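Local coordinates for cytoplasmic export protein 1 (Saccharomyces cerevisiae, PDB 3VWA) that binds tRNA and works in the nuclear tRNA export machinery, probably collecting tRNAs from export receptors at the nuclear pore and passing them to the translation machinery, at residues E271-F276 / L329-E334. Residues are numbered along the deposited sequence; the frame is centred on the assembly and turned at random.
Sequences ESREIF and LDLTSE
Arg-273 reaches across to Asp-330 and Glu-334 from a single 3-10 turn, residues 273-275, in the loop that follows helix 255-271. The turn is held by Ile-275 N to Ser-272 O and Phe-276 N to Arg-273 O, while 329-334 is regular helix near the end of helix 321-335, with Glu-334 N bonded to Asp-330 O one turn back. That spacing sets both carboxylates on the same side of the helix. Arg-273 starts with CG anti to the backbone N (chi1 -178°) and bends at chi2, which carries its guanidinium over to the helix. NH2 takes both acids. Glu-334 OE1, at 2.8 Å, is approached nearly end-on, its carboxylate only 13° from the guanidinium plane, yet the bond is bent (141°) and OE1 sits somewhat out of that plane. Asp-330 OD1, at 3.0 Å, is approached from above its carboxylate plane. NE adds a weak bond to that same OD1, which also accepts a hydrogen bond from Tyr-269 OH near the end of helix 255-271. CD2 of Leu-331 lies obliquely 3.4 Å from NH2, and the leucine packs on Ile-284 of helix 283-303. A water bridges the two segments, accepting from Arg-273 NH1 at 2.7 Å and sitting close to Phe-276 O and Glu-334 OE1. A methionine in place of Arg-273 would probably leave Asp-330 and Glu-334 near one another without their shared cation, and the water without its NH1 donor. Between the N-terminal kinase-like domain and the HEAT repeats, this salt-bridge network ties the loop to helix 321-335, one cation probably offsetting two acids.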
loop_
_atom_site.group_PDB
_atom_site.type_symbol
_atom_site.label_atom_id
_atom_site.label_comp_id
_atom_site.label_asym_id
_atom_site.label_seq_id
_atom_site.Cartn_x
_atom_site.Cartn_y
_atom_site.Cartn_z
ATOM N N GLU A 271 -15.444 7.752 9.237
ATOM C CA GLU A 271 -16.378 7.241 10.239
ATOM C C GLU A 271 -16.121 5.776 10.674
ATOM O O GLU A 271 -16.565 5.384 11.765
ATOM C CB GLU A 271 -17.854 7.366 9.800
ATOM C CG GLU A 271 -18.257 8.655 9.062
ATOM C CD GLU A 271 -18.811 9.763 9.951
ATOM O OE1 GLU A 271 -18.019 10.388 10.697
ATOM O OE2 GLU A 271 -20.049 10.023 9.882
ATOM N N SER A 272 -15.506 4.971 9.799
ATOM C CA SER A 272 -15.172 3.538 10.052
ATOM C C SER A 272 -13.922 3.108 9.328
ATOM O O SER A 272 -13.930 2.195 8.487
ATOM C CB SER A 272 -16.279 2.560 9.682
ATOM O OG SER A 272 -17.277 3.167 8.907
ATOM N N ARG A 273 -12.843 3.759 9.686
ATOM C CA ARG A 273 -11.521 3.336 9.212
ATOM C C ARG A 273 -11.326 1.824 9.211
ATOM O O ARG A 273 -10.756 1.238 8.243
ATOM C CB ARG A 273 -10.483 4.074 10.051
ATOM C CG ARG A 273 -9.034 3.826 9.716
ATOM C CD ARG A 273 -8.760 4.299 8.299
ATOM N NE ARG A 273 -7.398 4.052 7.872
ATOM C CZ ARG A 273 -6.924 2.910 7.415
ATOM N NH1 ARG A 273 -7.710 1.852 7.360
ATOM N NH2 ARG A 273 -5.653 2.831 6.980
ATOM N N GLU A 274 -11.815 1.157 10.277
ATOM C CA GLU A 274 -11.544 -0.294 10.455
ATOM C C GLU A 274 -12.080 -1.143 9.308
ATOM O O GLU A 274 -11.593 -2.275 9.031
ATOM C CB GLU A 274 -12.073 -0.805 11.871
ATOM C CG GLU A 274 -13.608 -0.808 12.103
ATOM C CD GLU A 274 -14.284 0.578 12.169
ATOM O OE1 GLU A 274 -13.589 1.617 12.199
ATOM O OE2 GLU A 274 -15.547 0.669 12.212
ATOM N N ILE A 275 -13.077 -0.640 8.591
ATOM C CA ILE A 275 -13.671 -1.512 7.597
ATOM C C ILE A 275 -12.712 -1.734 6.397
ATOM O O ILE A 275 -12.876 -2.647 5.651
ATOM C CB ILE A 275 -15.064 -1.083 7.128
ATOM C CG1 ILE A 275 -14.929 0.157 6.183
ATOM C CG2 ILE A 275 -16.045 -0.919 8.339
ATOM C CD1 ILE A 275 -16.249 0.526 5.539
ATOM N N PHE A 276 -11.658 -0.967 6.314
ATOM C CA PHE A 276 -10.692 -1.152 5.245
ATOM C C PHE A 276 -9.453 -1.931 5.726
ATOM O O PHE A 276 -8.441 -2.008 5.008
ATOM C CB PHE A 276 -10.286 0.223 4.694
ATOM C CG PHE A 276 -11.431 0.993 4.143
ATOM C CD1 PHE A 276 -12.008 0.629 2.934
ATOM C CD2 PHE A 276 -11.966 2.071 4.843
ATOM C CE1 PHE A 276 -13.103 1.343 2.425
ATOM C CE2 PHE A 276 -13.034 2.812 4.338
ATOM C CZ PHE A 276 -13.610 2.445 3.120
ATOM N N LEU A 329 -2.105 8.625 0.550
ATOM C CA LEU A 329 -0.779 8.609 1.216
ATOM C C LEU A 329 -0.785 7.647 2.370
ATOM O O LEU A 329 0.190 6.922 2.552
ATOM C CB LEU A 329 -0.362 9.981 1.769
ATOM C CG LEU A 329 -0.052 11.076 0.774
ATOM C CD1 LEU A 329 -0.040 12.442 1.483
ATOM C CD2 LEU A 329 1.252 10.711 0.080
ATOM N N ASP A 330 -1.872 7.666 3.135
ATOM C CA ASP A 330 -2.115 6.663 4.187
ATOM C C ASP A 330 -2.154 5.248 3.654
ATOM O O ASP A 330 -1.397 4.400 4.083
ATOM C CB ASP A 330 -3.424 6.931 4.972
ATOM C CG ASP A 330 -3.670 5.886 6.100
ATOM O OD1 ASP A 330 -4.842 5.673 6.481
ATOM O OD2 ASP A 330 -2.705 5.292 6.644
ATOM N N LEU A 331 -3.027 4.970 2.701
ATOM C CA LEU A 331 -3.231 3.568 2.326
ATOM C C LEU A 331 -2.065 2.980 1.534
ATOM O O LEU A 331 -1.833 1.775 1.617
ATOM C CB LEU A 331 -4.537 3.384 1.574
ATOM C CG LEU A 331 -5.805 3.617 2.394
ATOM C CD1 LEU A 331 -6.974 3.426 1.462
ATOM C CD2 LEU A 331 -5.900 2.678 3.601
ATOM N N THR A 332 -1.399 3.814 0.729
ATOM C CA THR A 332 -0.245 3.373 -0.084
ATOM C C THR A 332 0.856 2.996 0.890
ATOM O O THR A 332 1.440 1.924 0.773
ATOM C CB THR A 332 0.325 4.442 -1.068
ATOM O OG1 THR A 332 0.422 5.714 -0.436
ATOM C CG2 THR A 332 -0.557 4.598 -2.338
ATOM N N SER A 333 1.097 3.852 1.868
ATOM C CA SER A 333 2.103 3.569 2.880
ATOM C C SER A 333 1.751 2.302 3.653
ATOM O O SER A 333 2.584 1.422 3.789
ATOM C CB SER A 333 2.276 4.740 3.843
ATOM O OG SER A 333 3.010 4.324 5.000
ATOM N N GLU A 334 0.512 2.213 4.146
ATOM C CA GLU A 334 0.125 1.085 4.950
ATOM C C GLU A 334 0.336 -0.228 4.196
ATOM O O GLU A 334 0.787 -1.212 4.784
ATOM C CB GLU A 334 -1.330 1.185 5.429
ATOM C CG GLU A 334 -1.690 -0.037 6.279
ATOM C CD GLU A 334 -3.191 -0.252 6.428
ATOM O OE1 GLU A 334 -3.881 0.625 6.979
ATOM O OE2 GLU A 334 -3.693 -1.314 6.018
HETATM O O HOH W 1 -6.797 -0.264 5.961
#